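Local coordinates for protein putative phosphosugar isomerase (Clostridium difficile, PDB 3G68) that probably acts as a phosphosugar isomerase of the double-SIS-domain kind, related to the isomerase half of glucosamine-6-phosphate synthase, at residues K36-G41 with V65-F70; G43-S48 with V87-G92; L131-G136 with Y148-N153. One frame throughout, in Å; residues are numbered along the deposited sequence.

Interaction 1: residues K36-G41 with V65-F70; sequences KIIITG and VKMYPF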
loop_
_atom_site.group_PDB
_atom_site.type_symbol
_atom_site.label_atom_id
_atom_site.label_comp_id
_atom_site.label_asym_id
_atom_site.label_seq_id
_atom_site.Cartn_x
_atom_site.Cartn_y
_atom_site.Cartn_z
ATOM N N LYS B 36 32.648 -17.310 -49.507
ATOM C CA LYS B 36 33.645 -17.861 -48.591
ATOM C C LYS B 36 34.193 -16.764 -47.692
ATOM O O LYS B 36 34.302 -15.606 -48.102
ATOM C CB LYS B 36 34.780 -18.499 -49.404
ATOM C CG LYS B 36 35.899 -19.174 -48.610
ATOM C CD LYS B 36 36.838 -19.960 -49.555
ATOM C CE LYS B 36 37.938 -20.677 -48.808
ATOM N NZ LYS B 36 38.802 -21.475 -49.733
ATOM N N ILE B 37 34.497 -17.131 -46.442
ATOM C CA ILE B 37 35.176 -16.259 -45.510
ATOM C C ILE B 37 36.445 -16.974 -45.017
ATOM O O ILE B 37 36.392 -18.128 -44.617
ATOM C CB ILE B 37 34.280 -15.914 -44.309
ATOM C CG1 ILE B 37 33.128 -15.013 -44.753
ATOM C CG2 ILE B 37 35.094 -15.196 -43.253
ATOM C CD1 ILE B 37 32.033 -14.842 -43.683
ATOM N N ILE B 38 37.573 -16.279 -45.094
ATOM C CA ILE B 38 38.829 -16.722 -44.550
ATOM C C ILE B 38 39.171 -15.724 -43.434
ATOM O O ILE B 38 39.127 -14.505 -43.658
ATOM C CB ILE B 38 39.960 -16.726 -45.613
ATOM C CG1 ILE B 38 39.629 -17.704 -46.761
ATOM C CG2 ILE B 38 41.273 -17.076 -44.957
ATOM C CD1 ILE B 38 40.514 -17.541 -48.031
ATOM N N ILE B 39 39.432 -16.233 -42.230
ATOM C CA ILE B 39 39.859 -15.406 -41.109
ATOM C C ILE B 39 41.336 -15.691 -40.908
ATOM O O ILE B 39 41.700 -16.853 -40.781
ATOM C CB ILE B 39 39.130 -15.759 -39.805
ATOM C CG1 ILE B 39 37.616 -15.649 -39.959
ATOM C CG2 ILE B 39 39.644 -14.863 -38.692
ATOM C CD1 ILE B 39 36.847 -16.365 -38.834
ATOM N N THR B 40 42.181 -14.657 -40.899
ATOM C CA THR B 40 43.618 -14.861 -40.731
ATOM C C THR B 40 44.257 -13.829 -39.815
ATOM O O THR B 40 43.860 -12.660 -39.803
ATOM C CB THR B 40 44.385 -14.921 -42.109
ATOM O OG1 THR B 40 45.737 -15.344 -41.887
ATOM C CG2 THR B 40 44.407 -13.574 -42.821
ATOM N N GLY B 41 45.238 -14.294 -39.039
ATOM C CA GLY B 41 46.038 -13.469 -38.126
ATOM C C GLY B 41 47.082 -14.317 -37.406
ATOM O O GLY B 41 47.080 -15.545 -37.539
ATOM N N VAL B 65 36.693 -20.506 -42.938
ATOM C CA VAL B 65 37.904 -21.220 -42.572
ATOM C C VAL B 65 38.840 -20.233 -41.923
ATOM O O VAL B 65 38.696 -19.013 -42.089
ATOM C CB VAL B 65 38.525 -21.925 -43.793
ATOM C CG1 VAL B 65 37.517 -22.939 -44.377
ATOM C CG2 VAL B 65 38.914 -20.925 -44.836
ATOM N N LYS B 66 39.731 -20.746 -41.085
ATOM C CA LYS B 66 40.731 -19.892 -40.472
ATOM C C LYS B 66 42.088 -20.414 -40.889
ATOM O O LYS B 66 42.266 -21.622 -41.060
ATOM C CB LYS B 66 40.587 -19.791 -38.936
ATOM C CG LYS B 66 41.177 -20.879 -38.086
ATOM C CD LYS B 66 40.442 -22.185 -38.158
ATOM C CE LYS B 66 41.316 -23.287 -37.588
ATOM N NZ LYS B 66 40.626 -24.585 -37.778
HETATM N N MSE B 67 43.047 -19.511 -40.993
HETATM C CA MSE B 67 44.375 -19.871 -41.437
HETATM C C MSE B 67 45.444 -18.980 -40.865
HETATM O O MSE B 67 45.240 -17.778 -40.734
HETATM C CB MSE B 67 44.449 -19.700 -42.965
HETATM C CG MSE B 67 43.421 -20.459 -43.766
HETATM SE SE MSE B 67 43.640 -19.998 -45.643
HETATM C CE MSE B 67 42.063 -20.881 -46.458
ATOM N N TYR B 68 46.597 -19.566 -40.537
ATOM C CA TYR B 68 47.768 -18.785 -40.177
ATOM C C TYR B 68 48.181 -18.010 -41.447
ATOM O O TYR B 68 47.997 -18.512 -42.560
ATOM C CB TYR B 68 48.959 -19.679 -39.768
ATOM C CG TYR B 68 48.986 -20.236 -38.363
ATOM C CD1 TYR B 68 49.132 -19.387 -37.249
ATOM C CD2 TYR B 68 48.992 -21.613 -38.141
ATOM C CE1 TYR B 68 49.217 -19.905 -35.961
ATOM C CE2 TYR B 68 49.083 -22.143 -36.864
ATOM C CZ TYR B 68 49.194 -21.296 -35.762
ATOM O OH TYR B 68 49.293 -21.847 -34.474
ATOM N N PRO B 69 48.734 -16.798 -41.300
ATOM C CA PRO B 69 49.148 -16.054 -42.496
ATOM C C PRO B 69 50.171 -16.816 -43.383
ATOM O O PRO B 69 50.060 -16.753 -44.609
ATOM C CB PRO B 69 49.760 -14.778 -41.921
ATOM C CG PRO B 69 49.099 -14.621 -40.592
ATOM C CD PRO B 69 48.957 -16.014 -40.077
ATOM N N PHE B 70 51.107 -17.557 -42.775
ATOM C CA PHE B 70 52.093 -18.339 -43.573
ATOM C C PHE B 70 51.459 -19.391 -44.496
ATOM O O PHE B 70 52.091 -19.824 -45.453
ATOM C CB PHE B 70 53.209 -18.963 -42.721
ATOM C CG PHE B 70 52.760 -20.043 -41.762
ATOM C CD1 PHE B 70 52.534 -21.354 -42.202
ATOM C CD2 PHE B 70 52.633 -19.769 -40.398
ATOM C CE1 PHE B 70 52.169 -22.375 -41.295
ATOM C CE2 PHE B 70 52.265 -20.772 -39.494
ATOM C CZ PHE B 70 52.031 -22.075 -39.948
#

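Interaction 2: residues G43-S48 with V87-G92; sequences GTSYHS and VGVSQG. With CIT (citric acid), chain G.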
loop_
_atom_site.group_PDB
_atom_site.type_symbol
_atom_site.label_atom_id
_atom_site.label_comp_id
_atom_site.label_asym_id
_atom_site.label_seq_id
_atom_site.Cartn_x
_atom_site.Cartn_y
_atom_site.Cartn_z
ATOM N N GLY B 43 49.273 -15.413 -33.695
ATOM C CA GLY B 43 49.083 -15.597 -32.246
ATOM C C GLY B 43 47.647 -15.502 -31.750
ATOM O O GLY B 43 46.786 -16.208 -32.249
ATOM N N THR B 44 47.396 -14.601 -30.797
ATOM C CA THR B 44 46.059 -14.379 -30.224
ATOM C C THR B 44 44.980 -14.063 -31.263
ATOM O O THR B 44 43.815 -14.467 -31.098
ATOM C CB THR B 44 46.167 -13.298 -29.114
ATOM O OG1 THR B 44 47.086 -13.784 -28.120
ATOM C CG2 THR B 44 44.818 -12.971 -28.465
ATOM N N SER B 45 45.358 -13.360 -32.337
ATOM C CA SER B 45 44.426 -13.068 -33.432
ATOM C C SER B 45 44.069 -14.378 -34.135
ATOM O O SER B 45 42.881 -14.659 -34.365
ATOM C CB SER B 45 44.999 -12.037 -34.390
ATOM O OG SER B 45 45.076 -10.793 -33.729
ATOM N N TYR B 46 45.073 -15.221 -34.399
ATOM C CA TYR B 46 44.815 -16.557 -34.943
ATOM C C TYR B 46 43.847 -17.306 -34.051
ATOM O O TYR B 46 42.877 -17.879 -34.546
ATOM C CB TYR B 46 46.089 -17.396 -35.133
ATOM C CG TYR B 46 45.804 -18.777 -35.705
ATOM C CD1 TYR B 46 45.275 -18.924 -36.974
ATOM C CD2 TYR B 46 46.065 -19.927 -34.965
ATOM C CE1 TYR B 46 44.982 -20.183 -37.491
ATOM C CE2 TYR B 46 45.795 -21.178 -35.478
ATOM C CZ TYR B 46 45.258 -21.303 -36.719
ATOM O OH TYR B 46 45.001 -22.555 -37.191
ATOM N N HIS B 47 44.073 -17.274 -32.738
ATOM C CA HIS B 47 43.220 -18.020 -31.800
ATOM C C HIS B 47 41.773 -17.560 -31.811
ATOM O O HIS B 47 40.880 -18.362 -31.590
ATOM C CB HIS B 47 43.763 -18.002 -30.358
ATOM C CG HIS B 47 45.149 -18.589 -30.217
ATOM N ND1 HIS B 47 46.068 -18.124 -29.296
ATOM C CD2 HIS B 47 45.790 -19.543 -30.934
ATOM C CE1 HIS B 47 47.197 -18.811 -29.417
ATOM N NE2 HIS B 47 47.059 -19.675 -30.409
ATOM N N SER B 48 41.552 -16.265 -32.016
ATOM C CA SER B 48 40.182 -15.744 -32.091
ATOM C C SER B 48 39.462 -16.433 -33.257
ATOM O O SER B 48 38.327 -16.865 -33.102
ATOM C CB SER B 48 40.140 -14.208 -32.179
ATOM O OG SER B 48 40.576 -13.739 -33.446
ATOM N N VAL B 87 39.227 -11.796 -43.851
ATOM C CA VAL B 87 39.174 -10.970 -42.662
ATOM C C VAL B 87 40.536 -11.070 -41.969
ATOM O O VAL B 87 40.873 -12.107 -41.392
ATOM C CB VAL B 87 38.052 -11.385 -41.711
ATOM C CG1 VAL B 87 37.988 -10.420 -40.541
ATOM C CG2 VAL B 87 36.694 -11.435 -42.431
ATOM N N GLY B 88 41.316 -9.993 -42.074
ATOM C CA GLY B 88 42.598 -9.876 -41.394
ATOM C C GLY B 88 42.358 -9.381 -39.968
ATOM O O GLY B 88 41.704 -8.353 -39.768
ATOM N N VAL B 89 42.888 -10.106 -38.986
ATOM C CA VAL B 89 42.758 -9.787 -37.557
ATOM C C VAL B 89 44.142 -9.463 -36.963
ATOM O O VAL B 89 45.075 -10.259 -37.077
ATOM C CB VAL B 89 42.126 -10.964 -36.819
ATOM C CG1 VAL B 89 41.926 -10.651 -35.312
ATOM C CG2 VAL B 89 40.790 -11.348 -37.458
ATOM N N SER B 90 44.283 -8.286 -36.360
ATOM C CA SER B 90 45.528 -7.876 -35.698
ATOM C C SER B 90 45.199 -6.809 -34.680
ATOM O O SER B 90 44.850 -5.711 -35.086
ATOM C CB SER B 90 46.551 -7.338 -36.712
ATOM O OG SER B 90 47.730 -6.866 -36.063
ATOM N N GLN B 91 45.302 -7.096 -33.371
ATOM C CA GLN B 91 44.918 -6.072 -32.383
ATOM C C GLN B 91 45.710 -4.775 -32.497
ATOM O O GLN B 91 45.111 -3.697 -32.445
ATOM C CB GLN B 91 44.902 -6.554 -30.946
ATOM C CG GLN B 91 44.246 -5.526 -30.011
ATOM C CD GLN B 91 44.038 -6.023 -28.601
ATOM O OE1 GLN B 91 44.068 -7.231 -28.351
ATOM N NE2 GLN B 91 43.824 -5.089 -27.654
ATOM N N GLY B 92 47.030 -4.866 -32.638
ATOM C CA GLY B 92 47.852 -3.679 -32.842
ATOM C C GLY B 92 47.676 -3.133 -34.251
ATOM O O GLY B 92 48.005 -1.966 -34.510
HETATM C C1 CIT G . 50.134 -11.849 -31.193
HETATM O O1 CIT G . 49.667 -12.470 -30.210
HETATM O O2 CIT G . 51.363 -11.582 -31.266
HETATM C C2 CIT G . 49.188 -11.377 -32.267
HETATM C C3 CIT G . 49.321 -9.874 -32.500
HETATM O O7 CIT G . 50.559 -9.651 -33.219
HETATM C C4 CIT G . 49.304 -9.030 -31.216
HETATM C C5 CIT G . 49.200 -7.526 -31.452
HETATM O O3 CIT G . 49.589 -6.728 -30.571
HETATM O O4 CIT G . 48.739 -7.039 -32.505
HETATM C C6 CIT G . 48.155 -9.498 -33.386
HETATM O O5 CIT G . 47.003 -9.497 -32.862
HETATM O O6 CIT G . 48.368 -9.175 -34.589
#

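Interaction 3: residues L131-G136 with Y148-N153; sequences LTVNCG and YCTKLN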
loop_
_atom_site.group_PDB
_atom_site.type_symbol
_atom_site.label_atom_id
_atom_site.label_comp_id
_atom_site.label_asym_id
_atom_site.label_seq_id
_atom_site.Cartn_x
_atom_site.Cartn_y
_atom_site.Cartn_z
ATOM N N LEU B 131 36.414 -2.966 -39.910
ATOM C CA LEU B 131 35.539 -3.498 -38.859
ATOM C C LEU B 131 36.272 -3.481 -37.515
ATOM O O LEU B 131 36.480 -4.528 -36.878
ATOM C CB LEU B 131 35.102 -4.915 -39.244
ATOM C CG LEU B 131 34.465 -5.128 -40.608
ATOM C CD1 LEU B 131 34.168 -6.601 -40.805
ATOM C CD2 LEU B 131 33.170 -4.284 -40.742
ATOM N N THR B 132 36.678 -2.273 -37.134
ATOM C CA THR B 132 37.442 -1.981 -35.929
ATOM C C THR B 132 36.844 -2.621 -34.680
ATOM O O THR B 132 35.635 -2.556 -34.467
ATOM C CB THR B 132 37.518 -0.459 -35.710
ATOM O OG1 THR B 132 37.883 0.171 -36.960
ATOM C CG2 THR B 132 38.531 -0.116 -34.617
ATOM N N VAL B 133 37.696 -3.281 -33.902
ATOM C CA VAL B 133 37.296 -3.863 -32.634
ATOM C C VAL B 133 37.434 -2.694 -31.663
ATOM O O VAL B 133 38.543 -2.315 -31.297
ATOM C CB VAL B 133 38.192 -5.056 -32.220
ATOM C CG1 VAL B 133 37.752 -5.583 -30.836
ATOM C CG2 VAL B 133 38.132 -6.143 -33.259
ATOM N N ASN B 134 36.310 -2.118 -31.230
ATOM C CA ASN B 134 36.345 -0.924 -30.376
ATOM C C ASN B 134 36.462 -1.232 -28.899
ATOM O O ASN B 134 35.585 -0.875 -28.119
ATOM C CB ASN B 134 35.107 -0.054 -30.671
ATOM C CG ASN B 134 35.109 0.476 -32.079
ATOM O OD1 ASN B 134 34.147 0.283 -32.837
ATOM N ND2 ASN B 134 36.213 1.113 -32.462
ATOM N N CYS B 135 37.566 -1.886 -28.524
ATOM C CA CYS B 135 37.836 -2.283 -27.139
ATOM C C CYS B 135 38.678 -1.258 -26.349
ATOM O O CYS B 135 38.873 -1.403 -25.125
ATOM C CB CYS B 135 38.532 -3.645 -27.152
ATOM S SG CYS B 135 40.085 -3.607 -28.031
ATOM N N GLY B 136 39.169 -0.218 -27.024
ATOM C CA GLY B 136 40.014 0.804 -26.395
ATOM C C GLY B 136 41.450 0.299 -26.379
ATOM O O GLY B 136 41.715 -0.867 -26.711
ATOM N N TYR B 148 38.710 -11.271 -26.221
ATOM C CA TYR B 148 37.246 -11.354 -26.055
ATOM C C TYR B 148 36.483 -10.451 -27.044
ATOM O O TYR B 148 35.529 -10.881 -27.685
ATOM C CB TYR B 148 36.826 -11.003 -24.641
ATOM C CG TYR B 148 37.208 -12.057 -23.632
ATOM C CD1 TYR B 148 36.581 -13.312 -23.628
ATOM C CD2 TYR B 148 38.168 -11.802 -22.668
ATOM C CE1 TYR B 148 36.934 -14.292 -22.696
ATOM C CE2 TYR B 148 38.510 -12.768 -21.724
ATOM C CZ TYR B 148 37.897 -14.003 -21.751
ATOM O OH TYR B 148 38.224 -14.970 -20.843
ATOM N N CYS B 149 36.910 -9.195 -27.166
ATOM C CA CYS B 149 36.211 -8.277 -28.044
ATOM C C CYS B 149 36.389 -8.641 -29.528
ATOM O O CYS B 149 35.502 -8.342 -30.310
ATOM C CB CYS B 149 36.630 -6.831 -27.775
ATOM S SG CYS B 149 36.179 -6.186 -26.169
ATOM N N THR B 150 37.490 -9.306 -29.910
ATOM C CA THR B 150 37.719 -9.725 -31.314
ATOM C C THR B 150 36.830 -10.955 -31.625
ATOM O O THR B 150 36.168 -11.028 -32.678
ATOM C CB THR B 150 39.234 -9.989 -31.585
ATOM O OG1 THR B 150 39.962 -8.749 -31.407
ATOM C CG2 THR B 150 39.480 -10.554 -32.995
ATOM N N LYS B 151 36.780 -11.920 -30.701
ATOM C CA LYS B 151 35.858 -13.044 -30.847
ATOM C C LYS B 151 34.403 -12.542 -30.982
ATOM O O LYS B 151 33.673 -12.998 -31.846
ATOM C CB LYS B 151 35.943 -13.996 -29.673
ATOM C CG LYS B 151 37.267 -14.750 -29.569
ATOM C CD LYS B 151 37.170 -15.830 -28.488
ATOM C CE LYS B 151 37.115 -15.253 -27.043
ATOM N NZ LYS B 151 37.172 -16.320 -26.027
ATOM N N LEU B 152 34.001 -11.601 -30.126
ATOM C CA LEU B 152 32.651 -11.033 -30.201
ATOM C C LEU B 152 32.418 -10.391 -31.564
ATOM O O LEU B 152 31.395 -10.619 -32.189
ATOM C CB LEU B 152 32.432 -9.973 -29.119
ATOM C CG LEU B 152 31.079 -9.262 -29.058
ATOM C CD1 LEU B 152 29.891 -10.224 -28.966
ATOM C CD2 LEU B 152 31.078 -8.344 -27.824
ATOM N N ASN B 153 33.380 -9.602 -32.015
ATOM C CA ASN B 153 33.293 -8.889 -33.311
ATOM C C ASN B 153 33.081 -9.842 -34.491
ATOM O O ASN B 153 32.272 -9.573 -35.393
ATOM C CB ASN B 153 34.550 -8.023 -33.541
ATOM C CG ASN B 153 34.211 -6.600 -33.955
ATOM O OD1 ASN B 153 33.348 -5.959 -33.342
ATOM N ND2 ASN B 153 34.893 -6.089 -34.973
HETATM O O HOH W 1 33.857 -3.358 -32.629
#

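Interaction 1: residues K36-G41 with V65-F70
Thr40 OG1 donates a short hydrogen bond to Met67 O, at 2.7 Å. The hydroxyl lies above the carbonyl plane, 37° out of it, so it is not on a lone pair. It gets there because OG1 sits opposite the backbone N (chi1 -170°). The same oxygen rests beside the Pro69 ring, with CG 3.7 Å from OG1. Before this point the two strands pair in parallel. Val65 N gives its hydrogen to Ile37 O, Ile39 N to Val65 O, and Met67 N to Ile39 O, the last at 3.0 Å. Ile38 and Val65 are neighbours on one face of the sheet. Their side chains lie side by side, with Ile38 CG1 3.8 Å from Val65 CG2. Met67, a selenomethionine, is on this face too. Its chain is extended and crosses Ile38 at a slant. Met67 SE comes to 3.8 Å from Ile38 CG2, and Met67 CE meets CG1 and CD1 of Ile38. Ile39 and Lys66 belong to the other face, where helix 43-59 covers them through Leu56, Tyr46 and Val50. This is the first beta-alpha-beta unit of the SIS-domain sheet, with 63-67 as one of its two edge strands within the chain. Gly41 O packs on Pro69 CD at 3.2 Å; it is buried here with no polar partner in the model. Backbone bonds thus set the register, and a side-chain hydroxyl carries the polar link one step further, to the carbonyl of Met67.

Interaction 2: residues G43-S48 with V87-G92
Ser45 meets Val89 where the N-terminal part of helix 43-59 faces the end of strand 84-90, in the alpha-beta fold of the SIS domain, at a cleft that holds a citrate. Its CB sits 3.2 Å from Val89 O and a tight 3.5 Å from Val89 CG1. From CB the hydroxyl turns opposite the carbonyl carbon (chi1 -68°). OG then passes alongside CG1 of the valine and ends on the citrate, probably taken up from the crystallisation liquor. It donates to citrate O5; the modelled bond is very short and its exact length is doubtful. Gln91 N donates to the same O5 at 3.0 Å, so O5 is approached from both segments. The other oxygen of that carboxylate, O6, takes the hydroxyl of Ser90. A second carboxylate is held through O4 by Gly92 N, and the third through O1 by Thr44 N. Ser95 also bonds to the citrate. Main-chain N-H groups and serine hydroxyls thus line an anion site, consistent with the sugar-phosphate pocket of SIS relatives. Further along the helix, Ser48 OG lies 3.9 Å from Val89 CG1. Ser48 OG turns back on its own helix and donates in plane to a lone pair of Ser45 O, at 2.6 Å.

Interaction 3: residues L131-G136 with Y148-N153
Residues 131-136 form an irregular run after the short strand 129-130. Residues 148-153 are part of helix 145-165. The backbones come closest at Val133 and Thr150, whose CA atoms are 6.0 Å apart. An inverse gamma turn is centred on Asn134, closed by a weak bond from Cys135 N to Val133 O. Val133 carries the largest share of the contact and points both its methyl groups at the helix. CG1 is trans to the backbone N (chi1 177°) and presses on Cys149 CB at 3.5 Å, tighter than normal van der Waals contact. CG2 reaches between Thr150 and Asn153 and is 3.7 Å from Thr150 OG1. That hydroxyl is hydrogen-bonded back to Gly146 O of its own helix; toward Val133 it makes van der Waals contact. The side chains of Val133 and Asn153 run antiparallel alongside one another. Cys135 adds its CB, 3.6 Å from Cys149 SG. Asn153 supplies the polar side of the contact. Its ND2 is 2.9 Å from Leu131 O, and its OD1 accepts a bond from a water at 2.7 Å. The water also donates to Thr132 O and accepts from Asn134 N. The water therefore joins the helix to two backbone groups of the loop, and its bond to OD1 helps fix the turn of the amide. Met115 of strand 111-116 and Ile18 of helix 4-20 pack around this junction. The contact fastens the run after the edge strand 129-130 to the following helix 145-165, as in the alpha-beta-alpha sandwich of SIS domains.

From the N terminus, strand 36-40 leads into helix 43-59 and then strand 63-67. Interaction 1 closes this first beta-alpha-beta unit. Interaction 2 starts inside that loop, at the helix, and closes on strand 84-90, so interactions 1 and 2 cross along the chain. Strand 36-40 lies between 63-67 and 84-90 in the sheet. Probable backbone hydrogen bonds between Ile38 and Val87 and between Thr40 and Val89 join strand 36-40 to strand 84-90, and so interaction 1 to interaction 2. Interaction 3 follows in series and closes a short loop between the sheet's far edge and helix 145-165. It meets interaction 2 where Thr150 packs on Val89 and Ser48. Interactions 1 and 3 do not touch.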